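Local coordinates for afamin (PDB 6FAK), which carries hydrophobic molecules in body fluids, binding vitamin E and keeping lipidated Wnt proteins soluble and active, at residues 429-440 and 450-461. Residues are numbered along the deposited sequence; the frame is centred on the assembly and turned at random.
Sequences LGEKMVTAFTTC and VDNLADLVFGEL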
# COMPACT_ATOMS: atom_id res chain seq x y z
N LEU A 429 -10.81 1.89 -3.92
CA LEU A 429 -9.95 2.91 -4.51
C LEU A 429 -10.44 4.34 -4.26
O LEU A 429 -9.65 5.26 -4.01
CB LEU A 429 -9.81 2.66 -6.03
CG LEU A 429 -9.03 1.42 -6.40
CD1 LEU A 429 -9.11 1.15 -7.92
CD2 LEU A 429 -7.59 1.55 -6.02
N GLY A 430 -11.76 4.54 -4.36
CA GLY A 430 -12.36 5.79 -4.02
C GLY A 430 -12.15 6.19 -2.56
O GLY A 430 -11.80 7.36 -2.28
N GLU A 431 -12.35 5.26 -1.63
CA GLU A 431 -12.12 5.54 -0.21
C GLU A 431 -10.66 5.86 0.04
O GLU A 431 -10.36 6.85 0.69
CB GLU A 431 -12.58 4.40 0.73
CG GLU A 431 -13.91 4.67 1.44
CD GLU A 431 -13.87 5.80 2.48
OE1 GLU A 431 -14.83 6.58 2.55
OE2 GLU A 431 -12.90 5.92 3.25
N LYS A 432 -9.77 5.04 -0.50
CA LYS A 432 -8.35 5.32 -0.41
C LYS A 432 -7.98 6.68 -1.01
O LYS A 432 -7.19 7.42 -0.42
CB LYS A 432 -7.53 4.22 -1.06
CG LYS A 432 -7.56 2.95 -0.23
CD LYS A 432 -6.97 1.73 -0.93
CE LYS A 432 -7.34 0.44 -0.18
NZ LYS A 432 -7.06 -0.82 -0.95
N MET A 433 -8.54 7.04 -2.15
CA MET A 433 -8.23 8.36 -2.71
C MET A 433 -8.65 9.50 -1.76
O MET A 433 -7.87 10.41 -1.51
CB MET A 433 -8.85 8.53 -4.08
CG MET A 433 -8.52 9.84 -4.76
SD MET A 433 -6.75 10.02 -5.11
CE MET A 433 -6.60 9.04 -6.58
N VAL A 434 -9.85 9.42 -1.18
CA VAL A 434 -10.36 10.52 -0.39
C VAL A 434 -9.58 10.69 0.91
O VAL A 434 -9.46 11.79 1.40
CB VAL A 434 -11.90 10.45 -0.25
CG1 VAL A 434 -12.35 9.50 0.82
CG2 VAL A 434 -12.43 11.84 -0.00
N THR A 435 -9.05 9.59 1.42
CA THR A 435 -8.23 9.56 2.64
C THR A 435 -6.96 10.39 2.57
O THR A 435 -6.54 10.96 3.57
CB THR A 435 -7.95 8.11 3.03
OG1 THR A 435 -9.22 7.53 3.31
CG2 THR A 435 -7.08 8.00 4.26
N ALA A 436 -6.37 10.51 1.39
CA ALA A 436 -5.30 11.45 1.17
C ALA A 436 -5.72 12.86 1.58
O ALA A 436 -4.93 13.60 2.19
CB ALA A 436 -4.87 11.45 -0.27
N PHE A 437 -6.94 13.25 1.24
CA PHE A 437 -7.42 14.62 1.54
C PHE A 437 -7.87 14.84 2.96
O PHE A 437 -7.55 15.89 3.54
CB PHE A 437 -8.49 15.03 0.54
CG PHE A 437 -7.97 14.97 -0.84
CD1 PHE A 437 -7.19 15.98 -1.31
CD2 PHE A 437 -8.15 13.84 -1.60
CE1 PHE A 437 -6.63 15.90 -2.56
CE2 PHE A 437 -7.58 13.76 -2.86
CZ PHE A 437 -6.81 14.79 -3.33
N THR A 438 -8.54 13.85 3.54
CA THR A 438 -8.95 13.92 4.95
C THR A 438 -7.78 13.88 5.92
O THR A 438 -7.82 14.49 6.98
CB THR A 438 -9.90 12.76 5.37
OG1 THR A 438 -9.21 11.52 5.25
CG2 THR A 438 -11.17 12.72 4.52
N THR A 439 -6.75 13.14 5.59
CA THR A 439 -5.55 13.09 6.38
C THR A 439 -4.69 14.37 6.28
O THR A 439 -4.10 14.75 7.28
CB THR A 439 -4.70 11.89 5.92
OG1 THR A 439 -5.47 10.70 6.08
CG2 THR A 439 -3.40 11.79 6.68
N CYS A 440 -4.61 14.99 5.10
CA CYS A 440 -3.55 15.96 4.79
C CYS A 440 -3.97 17.38 4.55
O CYS A 440 -3.12 18.28 4.63
CB CYS A 440 -2.84 15.54 3.49
SG CYS A 440 -2.17 13.86 3.45
N VAL A 450 -0.47 14.93 0.66
CA VAL A 450 -1.48 14.58 -0.31
C VAL A 450 -0.88 13.81 -1.50
O VAL A 450 -1.42 12.78 -1.93
CB VAL A 450 -2.20 15.84 -0.84
CG1 VAL A 450 -3.11 15.51 -2.02
CG2 VAL A 450 -3.02 16.50 0.27
N ASP A 451 0.22 14.30 -2.06
CA ASP A 451 0.73 13.68 -3.28
C ASP A 451 1.31 12.30 -2.94
O ASP A 451 1.14 11.38 -3.72
CB ASP A 451 1.71 14.62 -3.98
CG ASP A 451 2.04 14.20 -5.42
OD1 ASP A 451 1.15 13.86 -6.23
OD2 ASP A 451 3.23 14.19 -5.79
N ASN A 452 1.93 12.16 -1.77
CA ASN A 452 2.45 10.87 -1.30
C ASN A 452 1.32 9.84 -1.14
O ASN A 452 1.43 8.69 -1.61
CB ASN A 452 3.19 11.03 0.04
CG ASN A 452 4.65 11.51 -0.11
OD1 ASN A 452 5.28 11.39 -1.16
ND2 ASN A 452 5.20 12.04 0.98
N LEU A 453 0.26 10.23 -0.45
CA LEU A 453 -0.85 9.31 -0.20
C LEU A 453 -1.70 9.04 -1.42
O LEU A 453 -2.12 7.92 -1.61
CB LEU A 453 -1.73 9.78 0.94
CG LEU A 453 -1.13 9.71 2.35
CD1 LEU A 453 -2.19 10.17 3.34
CD2 LEU A 453 -0.69 8.32 2.72
N ALA A 454 -1.94 10.06 -2.25
CA ALA A 454 -2.65 9.85 -3.52
C ALA A 454 -1.95 8.90 -4.47
O ALA A 454 -2.62 8.09 -5.15
CB ALA A 454 -2.89 11.18 -4.24
N ASP A 455 -0.63 8.96 -4.51
CA ASP A 455 0.14 8.10 -5.39
C ASP A 455 -0.00 6.60 -5.07
O ASP A 455 -0.01 5.74 -5.96
CB ASP A 455 1.62 8.49 -5.35
CG ASP A 455 2.33 8.19 -6.66
OD1 ASP A 455 2.05 8.90 -7.68
OD2 ASP A 455 3.17 7.25 -6.66
N LEU A 456 -0.20 6.31 -3.80
CA LEU A 456 -0.43 4.95 -3.38
C LEU A 456 -1.68 4.30 -3.96
O LEU A 456 -1.75 3.10 -4.03
CB LEU A 456 -0.51 4.83 -1.87
CG LEU A 456 0.67 5.38 -1.05
CD1 LEU A 456 0.38 5.20 0.44
CD2 LEU A 456 1.99 4.80 -1.51
N VAL A 457 -2.67 5.08 -4.27
CA VAL A 457 -3.89 4.52 -4.87
C VAL A 457 -3.54 3.80 -6.18
O VAL A 457 -3.91 2.64 -6.38
CB VAL A 457 -4.92 5.63 -5.14
CG1 VAL A 457 -6.16 5.08 -5.84
CG2 VAL A 457 -5.32 6.26 -3.81
N PHE A 458 -2.79 4.48 -7.06
CA PHE A 458 -2.52 3.91 -8.41
C PHE A 458 -1.54 2.75 -8.30
O PHE A 458 -1.56 1.83 -9.14
CB PHE A 458 -2.21 5.02 -9.45
CG PHE A 458 -3.34 6.03 -9.52
CD1 PHE A 458 -4.59 5.66 -10.05
CD2 PHE A 458 -3.21 7.30 -8.95
CE1 PHE A 458 -5.68 6.56 -10.08
CE2 PHE A 458 -4.28 8.20 -8.97
CZ PHE A 458 -5.52 7.84 -9.53
N GLY A 459 -0.79 2.71 -7.21
CA GLY A 459 -0.02 1.51 -6.87
C GLY A 459 -0.84 0.28 -6.56
O GLY A 459 -0.50 -0.82 -6.96
N GLU A 460 -1.94 0.48 -5.84
CA GLU A 460 -2.94 -0.58 -5.57
C GLU A 460 -3.60 -1.06 -6.88
O GLU A 460 -3.77 -2.25 -7.12
CB GLU A 460 -4.03 -0.03 -4.66
CG GLU A 460 -4.70 -1.07 -3.80
CD GLU A 460 -4.11 -1.17 -2.40
OE1 GLU A 460 -3.45 -0.21 -1.91
OE2 GLU A 460 -4.33 -2.22 -1.79
N LEU A 461 -4.01 -0.09 -7.70
CA LEU A 461 -4.66 -0.33 -8.97
C LEU A 461 -3.82 -1.13 -9.98
O LEU A 461 -4.32 -1.97 -10.68
CB LEU A 461 -4.98 1.04 -9.62
CG LEU A 461 -5.74 1.13 -10.95
CD1 LEU A 461 -6.99 0.32 -10.89
CD2 LEU A 461 -6.14 2.58 -11.19
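Ala436 and Leu453 bring the backbones of 429-440 and 450-461 nearest each other, CA to CA 5.1 Å, where two almost antiparallel helices (172°) pack as a helical hairpin of the third albumin domain. The methyl of Ala436, the small side chain at this crossing, lies against Leu453 CB at 3.8 Å and also meets the backbone N of Ala454. On one side of this point, Val457 points at the backbone of the partner helix and divides its branches: CG2 rests near Met433 N, while CG1 faces Leu429 CD2. Met433, with CG anti to the backbone N (chi1 -177°) and bends at both following torsions, curls its SD past Ala454 CB and brings CE obliquely to the Phe458 ring, which also stacks with Phe489, 3.4 Å from CZ. At the end far from the connection Leu429 CD1 meets Leu461 CD1; along the more exposed edge the extended Lys432 chain brings NZ to Glu460 OE2 (3.2 Å), which has a second salt bridge to Lys200 of helix 177-209. Toward the hairpin's turn, Cys440 is joined to Cys449 by a disulfide, and Leu453, which borders a bound polyether, probably from the crystallisation liquor, sets CD1 3.7 Å from Cys440 SG. Val450 forks beside them, CG1 reaching Phe437 CE1 and CG2 pressed tightly against Cys440 CB at 3.4 Å.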